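Local coordinates for hydrophilic protein, virA protein (Chromobacterium violaceum, PDB 3BO6), which acts as a bacterial phosphothreonine lyase effector, probably removing the phosphate from phosphothreonine side chains of host proteins by beta-elimination, at residues A[82-87]-A[189-194]; A[130-135]-A[175-180]; A[110-115]-A[137-142]. All blocks are in the same frame, centred on the assembly; numbering follows the deposited sequence.

Interaction 1: residues A[82-87]-A[189-194]; sequences DKFHIS and VSYRNE. With SO4 (sulfate ion), chain C.
The Tyr191 ring has the Asp82 carboxylate at its edge, the two planes 28° apart, and the Phe84 ring has the carbonyl oxygen of Ser190 at its own edge. The imidazole of His85 and the guanidinium of Arg192 both turn an edge to one sulfate ion, which lies in plane with each. Tyr191 OH donates to Asp82 OD1 at 2.6 Å. From the other face of the carboxylate, Asn193 ND2 reaches the same OD1 at 2.9 Å, so one oxygen holds two donors of strand 189-193; Tyr147 takes OD2. Asn193 ND2 also meets Ala80 O, and its OD1 accepts from the backbone of Leu195. With CG anti to the backbone N (chi1 167°), Tyr191 sends its ring along the sheet to Asp82. Nearby, Phe84 CD2 packs obliquely on Val189 CG1 at 3.7 Å.

Lys83, His85 and Arg192 lie on the opposite face of the sheet from Phe84 and Tyr191. His85 NE2 donates to sulfate O4 at 2.7 Å. Arg192 grips two sulfate oxygens, NE to O1 and NH2 to O2, and Lys83 NZ reaches the same O2 at 2.8 Å. Glu194 OE1 forms a salt bridge with Lys83 NZ at 2.7 Å, while Asp180 backs the imidazole of His85. Arg127 and Arg199 complete the anion site, consistent with a pocket for the phosphate of phosphothreonine.

The strands run antiparallel and 189-193 forms one border of the sheet. Strand 134-137 flanks 82-86 on its other side, and helices 149-168 and 213-219 pack on the Phe84 face.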
loop_
_atom_site.group_PDB
_atom_site.type_symbol
_atom_site.label_atom_id
_atom_site.label_comp_id
_atom_site.label_asym_id
_atom_site.label_seq_id
_atom_site.Cartn_x
_atom_site.Cartn_y
_atom_site.Cartn_z
ATOM N N ASP A 82 3.841 6.873 -5.097
ATOM C CA ASP A 82 4.266 5.613 -4.490
ATOM C C ASP A 82 3.080 4.779 -4.029
ATOM O O ASP A 82 2.205 5.263 -3.293
ATOM C CB ASP A 82 5.248 5.891 -3.353
ATOM C CG ASP A 82 6.477 6.612 -3.837
ATOM O OD1 ASP A 82 7.097 6.122 -4.794
ATOM O OD2 ASP A 82 6.826 7.679 -3.280
ATOM N N LYS A 83 3.016 3.533 -4.481
ATOM C CA LYS A 83 1.915 2.669 -4.079
ATOM C C LYS A 83 2.378 1.233 -3.930
ATOM O O LYS A 83 3.335 0.772 -4.576
ATOM C CB LYS A 83 0.745 2.781 -5.065
ATOM C CG LYS A 83 1.003 2.151 -6.421
ATOM C CD LYS A 83 0.086 2.754 -7.524
ATOM C CE LYS A 83 -1.379 2.493 -7.260
ATOM N NZ LYS A 83 -2.225 3.165 -8.296
ATOM N N PHE A 84 1.680 0.514 -3.060
ATOM C CA PHE A 84 1.886 -0.913 -2.911
ATOM C C PHE A 84 0.658 -1.679 -3.329
ATOM O O PHE A 84 -0.467 -1.203 -3.177
ATOM C CB PHE A 84 2.149 -1.288 -1.444
ATOM C CG PHE A 84 3.371 -0.662 -0.856
ATOM C CD1 PHE A 84 3.261 0.334 0.111
ATOM C CD2 PHE A 84 4.631 -1.113 -1.207
ATOM C CE1 PHE A 84 4.396 0.901 0.693
ATOM C CE2 PHE A 84 5.778 -0.559 -0.636
ATOM C CZ PHE A 84 5.648 0.459 0.314
ATOM N N HIS A 85 0.875 -2.899 -3.798
ATOM C CA HIS A 85 -0.208 -3.851 -3.954
ATOM C C HIS A 85 0.058 -5.001 -3.008
ATOM O O HIS A 85 1.210 -5.249 -2.612
ATOM C CB HIS A 85 -0.247 -4.362 -5.389
ATOM C CG HIS A 85 -0.539 -3.299 -6.395
ATOM N ND1 HIS A 85 0.391 -2.874 -7.314
ATOM C CD2 HIS A 85 -1.665 -2.583 -6.631
ATOM C CE1 HIS A 85 -0.147 -1.933 -8.076
ATOM N NE2 HIS A 85 -1.396 -1.747 -7.687
ATOM N N ILE A 86 -1.012 -5.703 -2.646
ATOM C CA ILE A 86 -0.926 -6.938 -1.874
ATOM C C ILE A 86 -1.610 -8.038 -2.675
ATOM O O ILE A 86 -2.757 -7.868 -3.111
ATOM C CB ILE A 86 -1.611 -6.817 -0.502
ATOM C CG1 ILE A 86 -1.141 -5.553 0.226
ATOM C CG2 ILE A 86 -1.318 -8.072 0.347
ATOM C CD1 ILE A 86 -1.825 -5.329 1.583
ATOM N N SER A 87 -0.908 -9.145 -2.903
ATOM C CA SER A 87 -1.434 -10.246 -3.716
ATOM C C SER A 87 -1.640 -11.503 -2.881
ATOM O O SER A 87 -0.681 -12.048 -2.312
ATOM C CB SER A 87 -0.479 -10.572 -4.871
ATOM O OG SER A 87 -0.297 -9.449 -5.703
ATOM N N VAL A 189 3.542 -8.471 -0.894
ATOM C CA VAL A 189 3.567 -7.062 -1.252
ATOM C C VAL A 189 4.450 -6.796 -2.469
ATOM O O VAL A 189 5.502 -7.435 -2.657
ATOM C CB VAL A 189 4.046 -6.216 -0.053
ATOM C CG1 VAL A 189 4.201 -4.752 -0.445
ATOM C CG2 VAL A 189 3.075 -6.364 1.129
ATOM N N SER A 190 4.007 -5.858 -3.302
ATOM C CA SER A 190 4.832 -5.357 -4.406
ATOM C C SER A 190 4.624 -3.866 -4.585
ATOM O O SER A 190 3.706 -3.286 -3.987
ATOM C CB SER A 190 4.584 -6.134 -5.707
ATOM O OG SER A 190 3.227 -6.027 -6.109
ATOM N N TYR A 191 5.475 -3.243 -5.390
ATOM C CA TYR A 191 5.527 -1.784 -5.501
ATOM C C TYR A 191 5.582 -1.272 -6.933
ATOM O O TYR A 191 6.189 -1.896 -7.805
ATOM C CB TYR A 191 6.810 -1.316 -4.814
ATOM C CG TYR A 191 7.192 0.134 -5.098
ATOM C CD1 TYR A 191 6.602 1.178 -4.387
ATOM C CD2 TYR A 191 8.134 0.448 -6.082
ATOM C CE1 TYR A 191 6.969 2.504 -4.629
ATOM C CE2 TYR A 191 8.486 1.771 -6.338
ATOM C CZ TYR A 191 7.909 2.780 -5.606
ATOM O OH TYR A 191 8.277 4.097 -5.855
ATOM N N ARG A 192 4.969 -0.120 -7.164
ATOM C CA ARG A 192 5.338 0.689 -8.328
ATOM C C ARG A 192 5.134 2.160 -8.032
ATOM O O ARG A 192 4.481 2.532 -7.044
ATOM C CB ARG A 192 4.617 0.280 -9.626
ATOM C CG ARG A 192 3.180 0.744 -9.727
ATOM C CD ARG A 192 2.504 0.259 -11.032
ATOM N NE ARG A 192 1.256 0.988 -11.311
ATOM C CZ ARG A 192 1.207 2.115 -12.009
ATOM N NH1 ARG A 192 2.330 2.634 -12.517
ATOM N NH2 ARG A 192 0.037 2.717 -12.205
ATOM N N ASN A 193 5.735 3.005 -8.865
ATOM C CA ASN A 193 5.485 4.439 -8.797
ATOM C C ASN A 193 4.679 4.935 -9.991
ATOM O O ASN A 193 5.086 4.755 -11.135
ATOM C CB ASN A 193 6.796 5.222 -8.690
ATOM C CG ASN A 193 6.547 6.710 -8.578
ATOM O OD1 ASN A 193 6.226 7.359 -9.580
ATOM N ND2 ASN A 193 6.618 7.248 -7.369
ATOM N N GLU A 194 3.548 5.581 -9.724
ATOM C CA GLU A 194 2.616 5.999 -10.784
ATOM C C GLU A 194 3.189 7.009 -11.759
ATOM O O GLU A 194 2.770 7.053 -12.912
ATOM C CB GLU A 194 1.378 6.663 -10.177
ATOM C CG GLU A 194 0.474 5.752 -9.455
ATOM C CD GLU A 194 -0.896 6.368 -9.227
ATOM O OE1 GLU A 194 -1.669 5.771 -8.468
ATOM O OE2 GLU A 194 -1.180 7.449 -9.788
HETATM S S SO4 C . -2.371 0.295 -10.386
HETATM O O1 SO4 C . -1.102 -0.442 -10.552
HETATM O O2 SO4 C . -2.178 1.698 -10.722
HETATM O O3 SO4 C . -3.368 -0.278 -11.272
HETATM O O4 SO4 C . -2.814 0.211 -8.992
HETATM O O HOH W 1 1.408 -7.698 -4.798
#

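Interaction 2: residues A[130-135]-A[175-180]; sequences VGAQFT and QYPESD
Gln175 N donates to Val130 O at 2.9 Å in a nearly straight hydrogen bond, the one direct polar link between the two loops. Beside it, the backbone oxygen of Gln175 receives a CH...O contact from Gly131 CA at 3.3 Å. This close backbone approach is made where Gly131 has no side chain to intervene. The Gln175 chain runs extended beyond CG and obliquely across Val130, laying its terminal amide against the isopropyl group: NE2 is 3.9 Å from Val130 CB, and OE1 approaches the CG2 branch, which sits between the backbone N and the carbonyl carbon.

Just downstream the chain enters strand 134-137 through a classic beta bulge, with Gln133 and Phe134 both facing Ile86 of strand 82-86. Ala132, in a left-handed backbone conformation, sits directly before it; its CB meets Pro177 CG at 3.8 Å, and its backbone N donates to Ser87 OG.

Pro177 opens a type I beta turn closed by Asp180 N to Pro177 O at 3.1 Å. Within this turn Ser179 OG donates to Asp180 OD1 at 2.8 Å, coming from above the carboxylate plane. The second oxygen, OD2, is gripped by His85 ND1 and Ser190 OG, which places Asp180 as a second-shell residue behind the sulfate-binding imidazole.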
loop_
_atom_site.group_PDB
_atom_site.type_symbol
_atom_site.label_atom_id
_atom_site.label_comp_id
_atom_site.label_asym_id
_atom_site.label_seq_id
_atom_site.Cartn_x
_atom_site.Cartn_y
_atom_site.Cartn_z
ATOM N N VAL A 130 -6.430 -11.815 -9.716
ATOM C CA VAL A 130 -5.544 -12.952 -9.454
ATOM C C VAL A 130 -4.416 -12.585 -8.491
ATOM O O VAL A 130 -3.718 -13.456 -7.958
ATOM C CB VAL A 130 -4.977 -13.544 -10.760
ATOM C CG1 VAL A 130 -6.118 -14.067 -11.627
ATOM C CG2 VAL A 130 -4.112 -12.510 -11.514
ATOM N N GLY A 131 -4.253 -11.287 -8.288
ATOM C CA GLY A 131 -3.346 -10.735 -7.292
ATOM C C GLY A 131 -3.711 -9.273 -7.152
ATOM O O GLY A 131 -4.771 -8.841 -7.620
ATOM N N ALA A 132 -2.835 -8.505 -6.509
ATOM C CA ALA A 132 -3.011 -7.068 -6.339
ATOM C C ALA A 132 -4.442 -6.692 -5.962
ATOM O O ALA A 132 -5.000 -5.723 -6.488
ATOM C CB ALA A 132 -2.586 -6.322 -7.610
ATOM N N GLN A 133 -5.028 -7.464 -5.047
ATOM C CA GLN A 133 -6.401 -7.211 -4.618
ATOM C C GLN A 133 -6.490 -6.094 -3.584
ATOM O O GLN A 133 -7.584 -5.603 -3.286
ATOM C CB GLN A 133 -7.057 -8.485 -4.094
ATOM C CG GLN A 133 -7.038 -9.618 -5.108
ATOM C CD GLN A 133 -5.931 -10.621 -4.866
ATOM O OE1 GLN A 133 -4.955 -10.342 -4.162
ATOM N NE2 GLN A 133 -6.059 -11.802 -5.463
ATOM N N PHE A 134 -5.356 -5.697 -3.014
ATOM C CA PHE A 134 -5.308 -4.508 -2.167
ATOM C C PHE A 134 -4.344 -3.515 -2.781
ATOM O O PHE A 134 -3.267 -3.905 -3.241
ATOM C CB PHE A 134 -4.805 -4.830 -0.746
ATOM C CG PHE A 134 -5.653 -5.831 0.006
ATOM C CD1 PHE A 134 -6.472 -5.425 1.049
ATOM C CD2 PHE A 134 -5.596 -7.175 -0.318
ATOM C CE1 PHE A 134 -7.253 -6.361 1.744
ATOM C CE2 PHE A 134 -6.374 -8.101 0.361
ATOM C CZ PHE A 134 -7.185 -7.692 1.389
ATOM N N THR A 135 -4.722 -2.245 -2.794
ATOM C CA THR A 135 -3.843 -1.167 -3.237
ATOM C C THR A 135 -3.701 -0.164 -2.100
ATOM O O THR A 135 -4.697 0.305 -1.567
ATOM C CB THR A 135 -4.435 -0.485 -4.473
ATOM O OG1 THR A 135 -4.575 -1.452 -5.527
ATOM C CG2 THR A 135 -3.527 0.654 -4.936
ATOM N N GLN A 175 -0.877 -14.037 -7.572
ATOM C CA GLN A 175 -0.011 -13.717 -8.699
ATOM C C GLN A 175 0.344 -12.238 -8.662
ATOM O O GLN A 175 -0.529 -11.399 -8.845
ATOM C CB GLN A 175 -0.743 -14.020 -10.004
ATOM C CG GLN A 175 -1.141 -15.472 -10.182
ATOM C CD GLN A 175 -1.782 -15.721 -11.535
ATOM O OE1 GLN A 175 -1.402 -15.105 -12.535
ATOM N NE2 GLN A 175 -2.759 -16.622 -11.575
ATOM N N TYR A 176 1.616 -11.909 -8.435
ATOM C CA TYR A 176 2.025 -10.505 -8.405
ATOM C C TYR A 176 1.792 -9.892 -9.793
ATOM O O TYR A 176 2.019 -10.553 -10.812
ATOM C CB TYR A 176 3.530 -10.327 -8.158
ATOM C CG TYR A 176 4.200 -10.891 -6.917
ATOM C CD1 TYR A 176 4.275 -10.157 -5.735
ATOM C CD2 TYR A 176 4.875 -12.103 -6.974
ATOM C CE1 TYR A 176 4.964 -10.659 -4.614
ATOM C CE2 TYR A 176 5.557 -12.612 -5.872
ATOM C CZ TYR A 176 5.596 -11.889 -4.696
ATOM O OH TYR A 176 6.278 -12.399 -3.604
ATOM N N PRO A 177 1.413 -8.610 -9.844
ATOM C CA PRO A 177 1.222 -7.963 -11.151
ATOM C C PRO A 177 2.563 -7.761 -11.844
ATOM O O PRO A 177 3.529 -7.339 -11.200
ATOM C CB PRO A 177 0.618 -6.599 -10.804
ATOM C CG PRO A 177 0.842 -6.401 -9.319
ATOM C CD PRO A 177 1.107 -7.735 -8.701
ATOM N N GLU A 178 2.606 -8.042 -13.146
ATOM C CA GLU A 178 3.814 -7.846 -13.938
ATOM C C GLU A 178 4.321 -6.412 -13.867
ATOM O O GLU A 178 5.493 -6.170 -14.080
ATOM C CB GLU A 178 3.546 -8.205 -15.397
ATOM C CG GLU A 178 3.608 -9.689 -15.695
ATOM C CD GLU A 178 4.973 -10.285 -15.406
ATOM O OE1 GLU A 178 5.976 -9.862 -16.037
ATOM O OE2 GLU A 178 5.043 -11.187 -14.554
ATOM N N SER A 179 3.430 -5.458 -13.593
ATOM C CA SER A 179 3.838 -4.051 -13.531
ATOM C C SER A 179 4.838 -3.736 -12.420
ATOM O O SER A 179 5.623 -2.801 -12.545
ATOM C CB SER A 179 2.623 -3.143 -13.333
ATOM O OG SER A 179 1.911 -3.487 -12.149
ATOM N N ASP A 180 4.801 -4.512 -11.335
ATOM C CA ASP A 180 5.447 -4.127 -10.087
ATOM C C ASP A 180 6.786 -4.813 -9.877
ATOM O O ASP A 180 7.121 -5.780 -10.577
ATOM C CB ASP A 180 4.566 -4.555 -8.896
ATOM C CG ASP A 180 3.316 -3.712 -8.705
ATOM O OD1 ASP A 180 2.875 -2.924 -9.579
ATOM O OD2 ASP A 180 2.736 -3.872 -7.609
#

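Interaction 3: residues A[110-115]-A[137-142]; sequences PIDKWK and YVKPDQ
Lys113 leaves its strand with CG anti to the backbone N (chi1 -170°), and a bend at chi3 (90°) folds its end over the ring of Tyr137. The tyrosine CG stands beside its own backbone N, anti to the carbonyl carbon, which presents a ring face to the lysine. These residues lie on neighbouring antiparallel strands, 113-117 and 134-137, in the middle of the seven-stranded sheet. Lys113 NZ stands 4.3 Å from the centroid of the Tyr137 ring and only 3° off its normal, a cation-pi contact, while CE makes a CH-pi contact with the same face. At the ring edge, near its plane, Lys115 CE approaches Tyr137 OH to 3.2 Å; the lysine is extended beyond CG, and its ammonium makes a cation-pi contact with Phe65. The backbones are joined by Tyr137 N to Lys113 O at 3.0 Å.

Past this point the two segments are bridged differently. Lys139 NZ forms a salt bridge with Asp112 OD2 at 3.0 Å, meeting it on the anti side, and also donates to Cys75 O. The carboxylate is held further by Arg70 and by the backbone N of Gln74 and of Cys75. On the side of helix 149-168, Ile111 CD1 touches Val138 CG2 at 4.0 Å, next to Phe158.

Two waters take the place of direct backbone pairing. One links Pro110 O to Lys139 N; the other accepts from Asp112 N at 2.8 Å and donates to Tyr137 O at 2.7 Å.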
loop_
_atom_site.group_PDB
_atom_site.type_symbol
_atom_site.label_atom_id
_atom_site.label_comp_id
_atom_site.label_asym_id
_atom_site.label_seq_id
_atom_site.Cartn_x
_atom_site.Cartn_y
_atom_site.Cartn_z
ATOM N N PRO A 110 0.388 4.120 8.837
ATOM C CA PRO A 110 0.896 5.255 8.060
ATOM C C PRO A 110 0.183 5.423 6.719
ATOM O O PRO A 110 0.556 6.329 5.990
ATOM C CB PRO A 110 2.356 4.874 7.819
ATOM C CG PRO A 110 2.323 3.396 7.720
ATOM C CD PRO A 110 1.217 2.916 8.665
ATOM N N ILE A 111 -0.808 4.584 6.410
ATOM C CA ILE A 111 -1.498 4.619 5.130
ATOM C C ILE A 111 -2.866 5.287 5.298
ATOM O O ILE A 111 -3.773 4.730 5.924
ATOM C CB ILE A 111 -1.656 3.200 4.539
ATOM C CG1 ILE A 111 -0.273 2.536 4.356
ATOM C CG2 ILE A 111 -2.487 3.239 3.227
ATOM C CD1 ILE A 111 0.679 3.297 3.407
ATOM N N ASP A 112 -3.015 6.479 4.727
ATOM C CA ASP A 112 -4.265 7.242 4.811
ATOM C C ASP A 112 -5.373 6.731 3.894
ATOM O O ASP A 112 -6.543 6.992 4.146
ATOM C CB ASP A 112 -4.024 8.705 4.448
ATOM C CG ASP A 112 -3.338 9.496 5.545
ATOM O OD1 ASP A 112 -3.440 9.147 6.743
ATOM O OD2 ASP A 112 -2.727 10.529 5.194
ATOM N N LYS A 113 -5.006 6.029 2.826
ATOM C CA LYS A 113 -5.948 5.684 1.766
ATOM C C LYS A 113 -5.581 4.357 1.133
ATOM O O LYS A 113 -4.419 4.148 0.788
ATOM C CB LYS A 113 -5.945 6.789 0.698
ATOM C CG LYS A 113 -7.055 6.662 -0.337
ATOM C CD LYS A 113 -7.014 7.800 -1.356
ATOM C CE LYS A 113 -6.138 7.437 -2.545
ATOM N NZ LYS A 113 -6.604 8.096 -3.806
ATOM N N TRP A 114 -6.572 3.483 0.955
ATOM C CA TRP A 114 -6.364 2.179 0.323
ATOM C C TRP A 114 -7.680 1.687 -0.280
ATOM O O TRP A 114 -8.729 2.269 -0.016
ATOM C CB TRP A 114 -5.765 1.165 1.335
ATOM C CG TRP A 114 -6.516 1.005 2.639
ATOM C CD1 TRP A 114 -6.269 1.662 3.807
ATOM C CD2 TRP A 114 -7.618 0.117 2.897
ATOM N NE1 TRP A 114 -7.168 1.242 4.784
ATOM C CE2 TRP A 114 -7.996 0.296 4.243
ATOM C CE3 TRP A 114 -8.317 -0.805 2.116
ATOM C CZ2 TRP A 114 -9.052 -0.407 4.824
ATOM C CZ3 TRP A 114 -9.364 -1.507 2.695
ATOM C CH2 TRP A 114 -9.727 -1.300 4.030
ATOM N N LYS A 115 -7.615 0.662 -1.127
ATOM C CA LYS A 115 -8.822 0.006 -1.721
ATOM C C LYS A 115 -8.503 -1.466 -1.850
ATOM O O LYS A 115 -7.385 -1.819 -1.620
ATOM C CB LYS A 115 -9.217 0.655 -3.041
ATOM C CG LYS A 115 -8.259 0.442 -4.182
ATOM C CD LYS A 115 -8.702 1.343 -5.333
ATOM C CE LYS A 115 -7.973 1.028 -6.606
ATOM N NZ LYS A 115 -8.419 2.009 -7.657
ATOM N N TYR A 137 -2.007 3.475 -0.929
ATOM C CA TYR A 137 -1.442 4.723 -1.433
ATOM C C TYR A 137 -0.573 5.381 -0.379
ATOM O O TYR A 137 -1.054 5.721 0.706
ATOM C CB TYR A 137 -2.563 5.668 -1.866
ATOM C CG TYR A 137 -3.434 5.076 -2.946
ATOM C CD1 TYR A 137 -3.112 5.216 -4.283
ATOM C CD2 TYR A 137 -4.555 4.346 -2.622
ATOM C CE1 TYR A 137 -3.934 4.667 -5.278
ATOM C CE2 TYR A 137 -5.363 3.798 -3.585
ATOM C CZ TYR A 137 -5.055 3.943 -4.902
ATOM O OH TYR A 137 -5.918 3.364 -5.809
ATOM N N VAL A 138 0.713 5.548 -0.687
ATOM C CA VAL A 138 1.656 6.147 0.239
ATOM C C VAL A 138 1.722 7.634 -0.081
ATOM O O VAL A 138 1.714 8.020 -1.254
ATOM C CB VAL A 138 3.053 5.529 0.080
ATOM C CG1 VAL A 138 3.973 6.068 1.174
ATOM C CG2 VAL A 138 2.969 4.011 0.145
ATOM N N LYS A 139 1.756 8.465 0.954
ATOM C CA LYS A 139 1.924 9.913 0.774
ATOM C C LYS A 139 3.055 10.385 1.673
ATOM O O LYS A 139 3.182 9.907 2.790
ATOM C CB LYS A 139 0.650 10.648 1.191
ATOM C CG LYS A 139 -0.596 10.294 0.390
ATOM C CD LYS A 139 -1.851 10.551 1.222
ATOM C CE LYS A 139 -1.930 11.983 1.748
ATOM N NZ LYS A 139 -3.076 12.168 2.706
ATOM N N PRO A 140 3.872 11.336 1.188
ATOM C CA PRO A 140 4.833 11.959 2.105
ATOM C C PRO A 140 4.074 12.596 3.268
ATOM O O PRO A 140 2.966 13.109 3.079
ATOM C CB PRO A 140 5.509 13.058 1.269
ATOM C CG PRO A 140 4.957 12.970 -0.080
ATOM C CD PRO A 140 3.864 11.945 -0.148
ATOM N N ASP A 141 4.666 12.546 4.457
ATOM C CA ASP A 141 4.002 13.008 5.670
ATOM C C ASP A 141 4.035 14.509 5.898
ATOM O O ASP A 141 3.116 15.059 6.510
ATOM C CB ASP A 141 4.556 12.288 6.907
ATOM C CG ASP A 141 6.058 12.433 7.054
ATOM O OD1 ASP A 141 6.784 12.220 6.062
ATOM O OD2 ASP A 141 6.519 12.720 8.182
ATOM N N GLN A 142 5.086 15.174 5.425
ATOM C CA GLN A 142 5.253 16.604 5.701
ATOM C C GLN A 142 4.478 17.474 4.715
ATOM O O GLN A 142 4.227 17.073 3.578
ATOM C CB GLN A 142 6.737 16.979 5.717
ATOM C CG GLN A 142 7.551 16.153 6.710
ATOM C CD GLN A 142 9.030 16.437 6.626
ATOM O OE1 GLN A 142 9.772 15.725 5.950
ATOM N NE2 GLN A 142 9.469 17.492 7.300
HETATM O O HOH W 2 1.643 7.447 3.687
HETATM O O HOH W 3 -1.167 7.434 2.831
#

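All three contacts reach one antiparallel sheet, in which strands 113-117, 134-137, 82-86 and 189-193 follow one another to the border. Interactions 1 and 2 have centres about 8 Å apart, interactions 1 and 3 about 12 Å, and interactions 2 and 3 about 18 Å. Along the chain, interaction 1 joins residues about a hundred positions apart and encloses both others, whose own segments alternate. Strand 134-137 and the residue after it tie them together: Thr135 N bonds to Lys115 O, and Val138 N to Asp82 O. Asp180 from interaction 2 and Tyr137 from interaction 3 come close to the sulfate site of interaction 1, consistent with a phosphate-binding pocket on one face of the sheet.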